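Local coordinates for protein caspase-1 subunit p19/18 (Spodoptera frugiperda, PDB 1M72) that cleaves proteins as a cysteine endopeptidase and probably takes part in the caspase cascade that executes apoptosis, at residues Tyr192-Arg196 / Met246-Gln251; Asn77-Ile83 / Ala116-Tyr121; Gly216-Ile221 / Leu262-Lys267; Ala180-Phe186 / Cys254-Thr260. All blocks are in the same frame, centred on the assembly; numbering follows the deposited sequence.

How the interactions relate
All four contacts lie in the caspase domain. Interaction 4 is the middle of the set: it joins strands 182-186 and 254-257 of the six-stranded sheet and carries that sheet across the dimer. Interaction 3, its centre about 15 Å from that of interaction 4, packs Ile221 onto Leu183 and Leu259, so the start of helix 221-235 rests on the sheet. Interaction 1 uses the segment after strand 182-186 and the loop before strand 254-257, and borders the active site and the bound peptide. Interaction 2 closes earlier in the chain, joining helix 80-92 to the segment leading into strand 120-121; its centre is about 32 Å from that of interaction 3, across the chain's centre.

Interaction 1: Tyr192-Arg196 / Met246-Gln251; sequences YFSWR and MHQQKQ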
# COMPACT_ATOMS: atom_id res chain seq x y z
N TYR C 192 12.52 6.05 5.56
CA TYR C 192 12.41 6.96 6.70
C TYR C 192 12.48 6.42 8.09
O TYR C 192 12.23 5.24 8.33
CB TYR C 192 11.11 7.78 6.60
CG TYR C 192 11.19 8.75 5.49
CD1 TYR C 192 11.21 8.30 4.16
CD2 TYR C 192 11.50 10.10 5.74
CE1 TYR C 192 11.56 9.15 3.11
CE2 TYR C 192 11.85 10.96 4.72
CZ TYR C 192 11.90 10.48 3.39
OH TYR C 192 12.38 11.28 2.36
N PHE C 193 12.82 7.32 9.02
CA PHE C 193 12.85 6.99 10.45
C PHE C 193 11.39 6.79 10.88
O PHE C 193 10.44 7.27 10.22
CB PHE C 193 13.38 8.15 11.29
CG PHE C 193 14.86 8.29 11.30
CD1 PHE C 193 15.46 9.43 10.74
CD2 PHE C 193 15.65 7.33 11.91
CE1 PHE C 193 16.85 9.63 10.80
CE2 PHE C 193 17.06 7.49 11.99
CZ PHE C 193 17.66 8.66 11.43
N SER C 194 11.23 6.12 12.02
CA SER C 194 9.92 5.86 12.61
C SER C 194 10.06 6.30 14.06
O SER C 194 11.02 5.94 14.72
CB SER C 194 9.61 4.38 12.54
OG SER C 194 8.28 4.17 12.87
N TRP C 195 9.10 7.08 14.56
CA TRP C 195 9.21 7.59 15.92
C TRP C 195 8.47 6.84 17.02
O TRP C 195 7.34 6.37 16.84
CB TRP C 195 8.81 9.05 15.96
CG TRP C 195 9.75 9.92 15.22
CD1 TRP C 195 9.70 10.24 13.89
CD2 TRP C 195 10.83 10.69 15.77
NE1 TRP C 195 10.66 11.16 13.59
CE2 TRP C 195 11.38 11.46 14.71
CE3 TRP C 195 11.39 10.82 17.06
CZ2 TRP C 195 12.46 12.34 14.89
CZ3 TRP C 195 12.48 11.70 17.24
CH2 TRP C 195 12.99 12.44 16.15
N ARG C 196 9.16 6.78 18.16
CA ARG C 196 8.71 6.12 19.39
C ARG C 196 8.90 7.02 20.63
O ARG C 196 9.96 7.63 20.82
CB ARG C 196 9.53 4.82 19.58
CG ARG C 196 9.31 4.02 20.92
CD ARG C 196 10.05 2.64 20.87
NE ARG C 196 11.35 2.82 20.22
CZ ARG C 196 12.42 3.33 20.81
NH1 ARG C 196 12.36 3.69 22.10
NH2 ARG C 196 13.52 3.58 20.09
N MET C 246 16.96 16.26 14.32
CA MET C 246 15.91 15.30 14.70
C MET C 246 14.67 16.00 15.31
O MET C 246 13.67 15.38 15.63
CB MET C 246 16.44 14.33 15.75
CG MET C 246 17.69 13.57 15.35
SD MET C 246 17.41 12.65 13.85
CE MET C 246 16.43 11.19 14.54
N HIS C 247 14.76 17.31 15.44
CA HIS C 247 13.71 18.06 16.08
C HIS C 247 12.57 18.55 15.19
O HIS C 247 12.80 19.01 14.09
CB HIS C 247 14.36 19.23 16.83
CG HIS C 247 13.44 19.92 17.78
ND1 HIS C 247 12.78 19.26 18.79
CD2 HIS C 247 13.02 21.21 17.83
CE1 HIS C 247 12.00 20.12 19.43
NE2 HIS C 247 12.14 21.31 18.87
N GLN C 248 11.34 18.46 15.70
CA GLN C 248 10.13 18.88 15.00
C GLN C 248 9.92 18.13 13.72
O GLN C 248 9.51 18.70 12.72
CB GLN C 248 10.17 20.38 14.70
CG GLN C 248 10.38 21.25 15.94
CD GLN C 248 10.33 22.73 15.62
OE1 GLN C 248 10.97 23.53 16.29
NE2 GLN C 248 9.56 23.10 14.59
N GLN C 249 10.23 16.84 13.73
CA GLN C 249 10.06 16.05 12.52
C GLN C 249 8.67 15.40 12.52
O GLN C 249 8.02 15.27 13.57
CB GLN C 249 11.19 15.01 12.42
CG GLN C 249 12.58 15.67 12.49
CD GLN C 249 12.85 16.54 11.28
OE1 GLN C 249 12.90 16.04 10.17
NE2 GLN C 249 13.00 17.86 11.49
N LYS C 250 8.23 15.04 11.32
CA LYS C 250 6.91 14.46 11.05
C LYS C 250 7.03 13.05 10.52
O LYS C 250 8.13 12.57 10.17
CB LYS C 250 6.19 15.31 10.02
CG LYS C 250 6.08 16.76 10.44
CD LYS C 250 5.12 16.90 11.61
CE LYS C 250 3.66 16.90 11.10
NZ LYS C 250 2.74 16.70 12.23
N GLN C 251 5.88 12.39 10.41
CA GLN C 251 5.84 11.00 9.96
C GLN C 251 4.47 10.62 9.47
O GLN C 251 3.45 11.09 10.02
CB GLN C 251 6.19 10.09 11.13
CG GLN C 251 6.11 8.60 10.85
CD GLN C 251 6.43 7.75 12.07
OE1 GLN C 251 7.28 8.12 12.89
NE2 GLN C 251 5.76 6.59 12.20
O HOH W 1 10.87 12.18 10.63
O HOH W 2 5.78 5.18 14.96
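Trp195, Met246 and Gln251 carry this contact, the indole of Trp195 reaching from the amide of Gln251 to the backbone of Met246. Gln251 is a straight arm, CG trans to its backbone N (chi1 176°) and extended beyond, which carries its OE1 to the backbone N-H of Trp195. The N to OE1 distance is 2.7 Å, with 161° at the hydrogen and the donor tilted a little from the carbonyl plane. That oxygen also lies at the indole edge, 3.4 Å from Trp195 CD1, with amide and ring planes only 24° apart. Gln251 NE2 donates to Ser187 O and to a water that in turn donates to Trp195 O. On the indole itself, a second water in the ring plane accepts from Trp195 NE1 at 3.1 Å and hands a hydrogen bond on to Lys250 O. Further along, Trp195 CH2 comes obliquely to within 3.1 Å of Met246 O, while CZ2 meets Gln249 CB at 3.9 Å. The bent side chain of Met246 brings CE over one face of Phe193, 4.2 Å from the ring centroid, a CH-pi approach with SD standing obliquely as a Met-aromatic partner. Phe193, Trp195 and Met246 all pack on apolar side chains of the bound peptide, and Phe193 lies about 4 Å from the side chain of Cys150, the probable catalytic cysteine. With its backbone N-H bonded to Gln251 OE1 and its ring N-H to a water, the indole is restrained, consistent with a steady apolar surface against the peptide.

Interaction 2: Asn77-Ile83 / Ala116-Tyr121; sequences NLKSEEI and AKDTHY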
# COMPACT_ATOMS: atom_id res chain seq x y z
N ASN C 77 11.47 -10.53 22.63
CA ASN C 77 12.87 -10.63 22.23
C ASN C 77 13.45 -11.91 21.66
O ASN C 77 14.47 -12.38 22.14
CB ASN C 77 13.72 -10.21 23.43
CG ASN C 77 13.36 -8.83 23.89
OD1 ASN C 77 13.41 -7.87 23.11
ND2 ASN C 77 12.95 -8.71 25.15
N LEU C 78 12.84 -12.44 20.62
CA LEU C 78 13.33 -13.66 20.04
C LEU C 78 14.50 -13.40 19.08
O LEU C 78 14.69 -12.28 18.59
CB LEU C 78 12.19 -14.37 19.30
CG LEU C 78 10.92 -14.89 19.99
CD1 LEU C 78 10.13 -15.76 18.96
CD2 LEU C 78 11.27 -15.78 21.24
N LYS C 79 15.30 -14.45 18.86
CA LYS C 79 16.41 -14.45 17.93
C LYS C 79 15.76 -14.68 16.55
O LYS C 79 14.63 -15.19 16.47
CB LYS C 79 17.37 -15.59 18.24
CG LYS C 79 18.18 -15.39 19.53
CD LYS C 79 18.99 -16.62 19.89
CE LYS C 79 20.18 -16.80 18.96
NZ LYS C 79 21.02 -17.99 19.32
N SER C 80 16.45 -14.32 15.49
CA SER C 80 15.88 -14.48 14.16
C SER C 80 15.35 -15.88 13.80
O SER C 80 14.32 -16.01 13.12
CB SER C 80 16.89 -14.04 13.12
OG SER C 80 16.37 -14.25 11.83
N GLU C 81 16.03 -16.91 14.28
CA GLU C 81 15.62 -18.26 13.97
C GLU C 81 14.38 -18.63 14.73
O GLU C 81 13.62 -19.49 14.30
CB GLU C 81 16.75 -19.25 14.30
CG GLU C 81 18.04 -19.04 13.46
CD GLU C 81 17.85 -19.27 11.96
OE1 GLU C 81 16.93 -18.64 11.36
OE2 GLU C 81 18.62 -20.07 11.37
N GLU C 82 14.19 -17.97 15.87
CA GLU C 82 13.04 -18.24 16.70
C GLU C 82 11.81 -17.64 16.05
O GLU C 82 10.77 -18.28 16.01
CB GLU C 82 13.23 -17.64 18.08
CG GLU C 82 14.52 -18.07 18.74
CD GLU C 82 14.54 -17.74 20.23
OE1 GLU C 82 14.29 -18.67 21.02
OE2 GLU C 82 14.78 -16.57 20.62
N ILE C 83 11.92 -16.42 15.57
CA ILE C 83 10.80 -15.78 14.90
C ILE C 83 10.46 -16.64 13.66
O ILE C 83 9.29 -17.02 13.45
CB ILE C 83 11.19 -14.36 14.43
CG1 ILE C 83 11.44 -13.47 15.65
CG2 ILE C 83 10.11 -13.79 13.50
CD1 ILE C 83 12.01 -12.09 15.31
N ALA C 116 16.11 -8.87 14.79
CA ALA C 116 15.68 -9.84 15.80
C ALA C 116 16.58 -9.47 16.99
O ALA C 116 17.21 -8.42 16.98
CB ALA C 116 15.98 -11.23 15.34
N LYS C 117 16.67 -10.33 18.00
CA LYS C 117 17.53 -10.01 19.13
C LYS C 117 18.99 -10.10 18.73
O LYS C 117 19.80 -9.27 19.12
CB LYS C 117 17.28 -10.98 20.28
CG LYS C 117 18.23 -10.75 21.46
CD LYS C 117 17.91 -11.61 22.64
CE LYS C 117 18.46 -12.98 22.45
NZ LYS C 117 18.03 -13.88 23.55
N ASP C 118 19.30 -11.10 17.92
CA ASP C 118 20.66 -11.38 17.47
C ASP C 118 21.10 -10.85 16.10
O ASP C 118 22.25 -10.48 15.92
CB ASP C 118 20.86 -12.90 17.51
CG ASP C 118 19.87 -13.64 16.61
OD1 ASP C 118 18.80 -13.07 16.29
OD2 ASP C 118 20.14 -14.79 16.22
N THR C 119 20.23 -10.84 15.10
CA THR C 119 20.67 -10.37 13.80
C THR C 119 19.46 -9.91 13.00
O THR C 119 18.36 -9.92 13.54
CB THR C 119 21.45 -11.52 13.06
OG1 THR C 119 21.92 -11.06 11.79
CG2 THR C 119 20.54 -12.77 12.88
N HIS C 120 19.64 -9.49 11.75
CA HIS C 120 18.51 -8.99 10.95
C HIS C 120 18.00 -9.96 9.88
O HIS C 120 18.69 -10.89 9.49
CB HIS C 120 18.91 -7.69 10.26
CG HIS C 120 20.11 -7.86 9.38
ND1 HIS C 120 20.02 -8.38 8.11
CD2 HIS C 120 21.43 -7.73 9.65
CE1 HIS C 120 21.24 -8.56 7.63
NE2 HIS C 120 22.11 -8.18 8.55
N TYR C 121 16.77 -9.74 9.43
CA TYR C 121 16.17 -10.56 8.40
C TYR C 121 15.32 -9.63 7.51
O TYR C 121 15.09 -8.43 7.85
CB TYR C 121 15.31 -11.64 9.02
CG TYR C 121 14.23 -11.10 9.90
CD1 TYR C 121 12.95 -10.86 9.41
CD2 TYR C 121 14.49 -10.79 11.23
CE1 TYR C 121 11.93 -10.33 10.24
CE2 TYR C 121 13.49 -10.26 12.06
CZ TYR C 121 12.21 -10.04 11.55
OH TYR C 121 11.24 -9.51 12.37
O HOH W 3 18.46 -13.88 9.96
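The first turn of helix 80-92, with Lys79 at its N-cap position, meets segment 116-121, a turn leading into strand 120-121, through Ser80 and Asp118. Asp118 OD1 accepts the backbone N-H of Ser80 at 2.8 Å, on its syn side and 18° out of the carboxylate plane. A chi1 of 60° brings it there, tucking CG between the backbone N and the carbonyl carbon. Lys79 runs across the same carboxylate at about a right angle, its CE 3.4 Å from Asp118 OD2, while its ammonium stays beyond salt-bridge range. Just before Lys79, Leu78 O takes the N-H of Lys117 at 2.8 Å, and the aliphatic part of Lys117 passes over Asn77 O, its CD 3.6 Å away. Ala116 CB presses on the helix start, 3.1 Å from Ser80 N, and Ile83 CD1 reaches Tyr121 CE2 at 4.0 Å. A water links Ser80 OG to His120 O. Glu82 OE2 accepts Lys79 N-H through its anti lone pair. The two carboxylates would probably interact favourably with the positive end of the helix dipole. This is a capped helix N-terminus: Glu82 makes the N3-to-N-cap bond of a capping box, and Asp118, from the other segment, binds the next N-H.

Interaction 3: Gly216-Ile221 / Leu262-Lys267; sequences GTERDI and LLVFGK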
# COMPACT_ATOMS: atom_id res chain seq x y z
N GLY C 216 -12.95 -0.11 15.72
CA GLY C 216 -12.44 -1.40 15.26
C GLY C 216 -13.46 -2.45 14.85
O GLY C 216 -13.17 -3.34 14.01
N THR C 217 -14.66 -2.35 15.40
CA THR C 217 -15.72 -3.31 15.11
C THR C 217 -16.57 -2.94 13.91
O THR C 217 -17.09 -3.81 13.23
CB THR C 217 -16.69 -3.42 16.31
OG1 THR C 217 -15.97 -3.82 17.50
CG2 THR C 217 -17.73 -4.45 16.01
N GLU C 218 -16.67 -1.65 13.63
CA GLU C 218 -17.57 -1.18 12.58
C GLU C 218 -17.01 -0.57 11.35
O GLU C 218 -17.75 -0.43 10.37
CB GLU C 218 -18.52 -0.15 13.17
CG GLU C 218 -19.03 -0.48 14.54
CD GLU C 218 -19.14 0.75 15.43
OE1 GLU C 218 -18.07 1.26 15.88
OE2 GLU C 218 -20.29 1.19 15.67
N ARG C 219 -15.75 -0.17 11.37
CA ARG C 219 -15.19 0.51 10.22
C ARG C 219 -14.33 -0.43 9.39
O ARG C 219 -13.66 -1.29 9.95
CB ARG C 219 -14.41 1.68 10.76
CG ARG C 219 -13.59 2.46 9.83
CD ARG C 219 -13.16 3.72 10.55
NE ARG C 219 -14.30 4.61 10.72
CZ ARG C 219 -14.31 5.74 11.43
NH1 ARG C 219 -13.22 6.16 12.09
NH2 ARG C 219 -15.42 6.47 11.46
N ASP C 220 -14.35 -0.30 8.05
CA ASP C 220 -13.50 -1.18 7.25
C ASP C 220 -12.01 -0.78 7.46
O ASP C 220 -11.67 0.40 7.72
CB ASP C 220 -13.92 -1.17 5.78
CG ASP C 220 -13.39 0.02 5.01
OD1 ASP C 220 -12.21 -0.05 4.56
OD2 ASP C 220 -14.14 1.02 4.87
N ILE C 221 -11.16 -1.80 7.36
CA ILE C 221 -9.73 -1.73 7.63
C ILE C 221 -9.01 -0.61 6.87
O ILE C 221 -8.26 0.17 7.49
CB ILE C 221 -9.05 -3.16 7.41
CG1 ILE C 221 -7.74 -3.27 8.21
CG2 ILE C 221 -8.69 -3.39 5.94
CD1 ILE C 221 -7.87 -2.79 9.61
N LEU C 262 -13.57 -5.97 1.34
CA LEU C 262 -13.52 -5.02 2.43
C LEU C 262 -13.43 -5.82 3.71
O LEU C 262 -13.99 -6.90 3.81
CB LEU C 262 -14.75 -4.12 2.44
CG LEU C 262 -14.94 -3.07 1.34
CD1 LEU C 262 -16.35 -2.55 1.45
CD2 LEU C 262 -13.98 -1.90 1.47
N LEU C 263 -12.72 -5.28 4.67
CA LEU C 263 -12.59 -5.96 5.95
C LEU C 263 -13.20 -5.18 7.13
O LEU C 263 -12.71 -4.13 7.54
CB LEU C 263 -11.10 -6.28 6.23
CG LEU C 263 -10.75 -6.79 7.64
CD1 LEU C 263 -11.71 -7.88 8.11
CD2 LEU C 263 -9.35 -7.28 7.64
N VAL C 264 -14.31 -5.69 7.63
CA VAL C 264 -14.99 -5.13 8.79
C VAL C 264 -15.02 -6.26 9.81
O VAL C 264 -15.56 -7.33 9.55
CB VAL C 264 -16.40 -4.68 8.43
CG1 VAL C 264 -17.25 -4.55 9.68
CG2 VAL C 264 -16.32 -3.34 7.68
N PHE C 265 -14.39 -6.06 10.97
CA PHE C 265 -14.33 -7.12 11.97
C PHE C 265 -15.67 -7.64 12.52
O PHE C 265 -15.85 -8.87 12.65
CB PHE C 265 -13.41 -6.72 13.13
CG PHE C 265 -11.93 -6.85 12.79
CD1 PHE C 265 -11.40 -8.08 12.39
CD2 PHE C 265 -11.08 -5.74 12.87
CE1 PHE C 265 -10.04 -8.20 12.05
CE2 PHE C 265 -9.72 -5.84 12.53
CZ PHE C 265 -9.19 -7.07 12.12
N GLY C 266 -16.59 -6.72 12.82
CA GLY C 266 -17.87 -7.11 13.37
C GLY C 266 -17.63 -7.50 14.80
O GLY C 266 -16.59 -7.16 15.33
N LYS C 267 -18.57 -8.18 15.43
CA LYS C 267 -18.36 -8.63 16.80
C LYS C 267 -18.59 -10.13 16.73
O LYS C 267 -19.53 -10.58 16.07
CB LYS C 267 -19.37 -8.03 17.77
CG LYS C 267 -19.71 -6.59 17.53
CD LYS C 267 -20.54 -6.02 18.69
CE LYS C 267 -19.68 -5.17 19.63
NZ LYS C 267 -19.11 -3.95 18.97
O HOH W 4 -11.35 -2.88 3.93
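Segments 216-221 and 262-267 run antiparallel, held by two backbone bonds without forming regular strands. Ile221 N donates to Leu263 O at 2.8 Å, and Gly266 N to Thr217 O at 3.0 Å. Gly266 takes a positive phi of 74°, a conformation that favours glycine. Leu263 O is approached by a second donor of a weaker sort, Asp220 CA, at 3.1 Å in a CA-H...O contact. Asp220 is the N-cap of helix 221-235: its OD2 bonds Thr223 OG1 and its side chain caps a backbone N of the first turn, a role served by a chi1 of 81° that sets CG between the backbone N and the carbonyl carbon. A water donates to its OD1 and accepts from Leu263 N, bridging the segments. Val264 straddles the loop, CG2 resting on Asp220 CA at 3.6 Å and CG1 facing Thr217 O. Beyond, Ile221 CG2 lies 3.8 Å from Leu263 CB. The ring of Phe265 offers its edge to Gly216 O, with CD2 at 3.4 Å. Thr217 CG2 also meets the Lys267 chain at about a right angle, too closely to be relied on. Leu263 and Phe265 also pack on Leu144 of strand 143-148, and Leu262 packs on Phe227 of the second subunit.

Interaction 4: Ala180-Phe186 / Cys254-Thr260; sequences ADFLIAF and CITSMLT
Asp181 OD1 is gripped by Thr260 twice and by Tyr25 OH. Thr260 OG1 donates to it on the syn lone pair at 2.6 Å, and Thr260 N meets it at 3.3 Å, nearly along the C-O bond. Asp181 and Thr260 cross at about a right angle, the threonine hydroxyl held between N and carbonyl carbon (chi1 59°) where it faces the carboxylate. A water also donates to both Asp181 OD2 and Thr260 OG1. From here the segments run as an antiparallel ladder, closest approach of the axes 4.7 Å, with Ile184 N to Thr256 O at 2.6 Å one of its rungs. This is the outermost strand pair of the caspase core sheet within this chain: 254-257 is its only antiparallel strand there, and it pairs antiparallel with a strand of the second subunit, so the sheet runs on across the dimer. Leu183, Ala185, Ile255 and Ser257 share one face, where Leu183 CD1 touches Ile255 CG2 at 3.9 Å and Leu183 and Ile255 also pack on helix 221-235. Ile184, Phe186, Cys254 and Thr256 share the other, with Ile184 and Phe186 packing on Trp127. Just past strand 254-257, Met258, bent at chi2 and chi3, sets CE 3.6 Å from Phe182 CB. Ser257 OG accepts the N-H of Leu259 at 3.2 Å, an ST turn, and a water sits by Ile184 O, Cys254 O and Thr256 OG1.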
# COMPACT_ATOMS: atom_id res chain seq x y z
N ALA C 180 -2.95 -12.70 -3.14
CA ALA C 180 -4.04 -11.79 -2.82
C ALA C 180 -4.32 -11.87 -1.34
O ALA C 180 -3.98 -12.84 -0.68
CB ALA C 180 -5.34 -12.18 -3.56
N ASP C 181 -4.96 -10.82 -0.84
CA ASP C 181 -5.44 -10.76 0.53
C ASP C 181 -4.50 -10.50 1.66
O ASP C 181 -4.73 -10.93 2.80
CB ASP C 181 -6.32 -11.99 0.80
CG ASP C 181 -7.42 -12.13 -0.24
OD1 ASP C 181 -7.95 -11.06 -0.66
OD2 ASP C 181 -7.73 -13.26 -0.66
N PHE C 182 -3.47 -9.75 1.32
CA PHE C 182 -2.48 -9.35 2.31
C PHE C 182 -2.66 -7.85 2.51
O PHE C 182 -2.97 -7.10 1.55
CB PHE C 182 -1.03 -9.62 1.82
CG PHE C 182 -0.62 -11.07 1.89
CD1 PHE C 182 0.19 -11.53 2.96
CD2 PHE C 182 -1.05 -11.99 0.92
CE1 PHE C 182 0.57 -12.89 3.06
CE2 PHE C 182 -0.69 -13.34 1.01
CZ PHE C 182 0.13 -13.81 2.09
N LEU C 183 -2.48 -7.43 3.76
CA LEU C 183 -2.51 -6.05 4.13
C LEU C 183 -1.21 -5.89 4.91
O LEU C 183 -1.00 -6.57 5.93
CB LEU C 183 -3.68 -5.72 5.02
CG LEU C 183 -3.70 -4.27 5.54
CD1 LEU C 183 -3.76 -3.34 4.37
CD2 LEU C 183 -4.90 -4.07 6.47
N ILE C 184 -0.36 -4.99 4.46
CA ILE C 184 0.91 -4.80 5.12
C ILE C 184 1.09 -3.34 5.44
O ILE C 184 1.34 -2.48 4.54
CB ILE C 184 2.12 -5.31 4.22
CG1 ILE C 184 1.95 -6.80 3.92
CG2 ILE C 184 3.47 -5.06 4.96
CD1 ILE C 184 2.99 -7.36 2.92
N ALA C 185 0.98 -3.08 6.74
CA ALA C 185 1.10 -1.73 7.28
C ALA C 185 2.40 -1.41 8.00
O ALA C 185 2.70 -1.96 9.08
CB ALA C 185 -0.05 -1.45 8.19
N PHE C 186 3.17 -0.50 7.39
CA PHE C 186 4.42 -0.02 7.98
C PHE C 186 4.15 1.35 8.63
O PHE C 186 3.40 2.19 8.10
CB PHE C 186 5.52 0.12 6.91
CG PHE C 186 6.41 -1.12 6.74
CD1 PHE C 186 6.06 -2.13 5.84
CD2 PHE C 186 7.62 -1.23 7.44
CE1 PHE C 186 6.92 -3.23 5.62
CE2 PHE C 186 8.49 -2.32 7.22
CZ PHE C 186 8.14 -3.32 6.32
N CYS C 254 2.71 3.88 5.94
CA CYS C 254 2.67 3.36 4.56
C CYS C 254 1.84 2.06 4.60
O CYS C 254 2.24 1.04 5.18
CB CYS C 254 4.12 3.12 4.07
SG CYS C 254 4.20 2.74 2.28
N ILE C 255 0.67 2.11 4.01
CA ILE C 255 -0.28 1.00 4.04
C ILE C 255 -0.26 0.34 2.70
O ILE C 255 -0.64 0.98 1.70
CB ILE C 255 -1.74 1.53 4.25
CG1 ILE C 255 -1.78 2.53 5.41
CG2 ILE C 255 -2.65 0.40 4.54
CD1 ILE C 255 -1.14 1.97 6.70
N THR C 256 0.12 -0.93 2.67
CA THR C 256 0.18 -1.69 1.42
C THR C 256 -0.91 -2.73 1.43
O THR C 256 -0.96 -3.61 2.30
CB THR C 256 1.57 -2.37 1.22
OG1 THR C 256 2.60 -1.37 1.25
CG2 THR C 256 1.65 -3.09 -0.15
N SER C 257 -1.80 -2.64 0.45
CA SER C 257 -2.91 -3.56 0.40
C SER C 257 -3.07 -4.32 -0.89
O SER C 257 -2.98 -3.74 -2.00
CB SER C 257 -4.22 -2.79 0.74
OG SER C 257 -5.40 -3.45 0.33
N MET C 258 -3.28 -5.63 -0.71
CA MET C 258 -3.58 -6.60 -1.76
C MET C 258 -5.00 -7.13 -1.46
O MET C 258 -5.41 -8.14 -2.04
CB MET C 258 -2.62 -7.79 -1.74
CG MET C 258 -1.31 -7.58 -2.48
SD MET C 258 -0.22 -6.35 -1.77
CE MET C 258 0.25 -7.00 -0.27
N LEU C 259 -5.72 -6.49 -0.54
CA LEU C 259 -7.08 -6.93 -0.17
C LEU C 259 -8.05 -6.90 -1.34
O LEU C 259 -8.17 -5.91 -2.05
CB LEU C 259 -7.63 -6.08 0.97
CG LEU C 259 -6.81 -6.17 2.26
CD1 LEU C 259 -7.56 -5.44 3.33
CD2 LEU C 259 -6.53 -7.66 2.73
N THR C 260 -8.73 -8.02 -1.56
CA THR C 260 -9.68 -8.12 -2.66
C THR C 260 -11.15 -7.88 -2.19
O THR C 260 -12.10 -7.87 -2.99
CB THR C 260 -9.57 -9.50 -3.31
OG1 THR C 260 -9.84 -10.49 -2.32
CG2 THR C 260 -8.14 -9.73 -3.87
O HOH W 5 -9.84 -13.60 -2.41
O HOH W 6 3.68 -0.74 3.44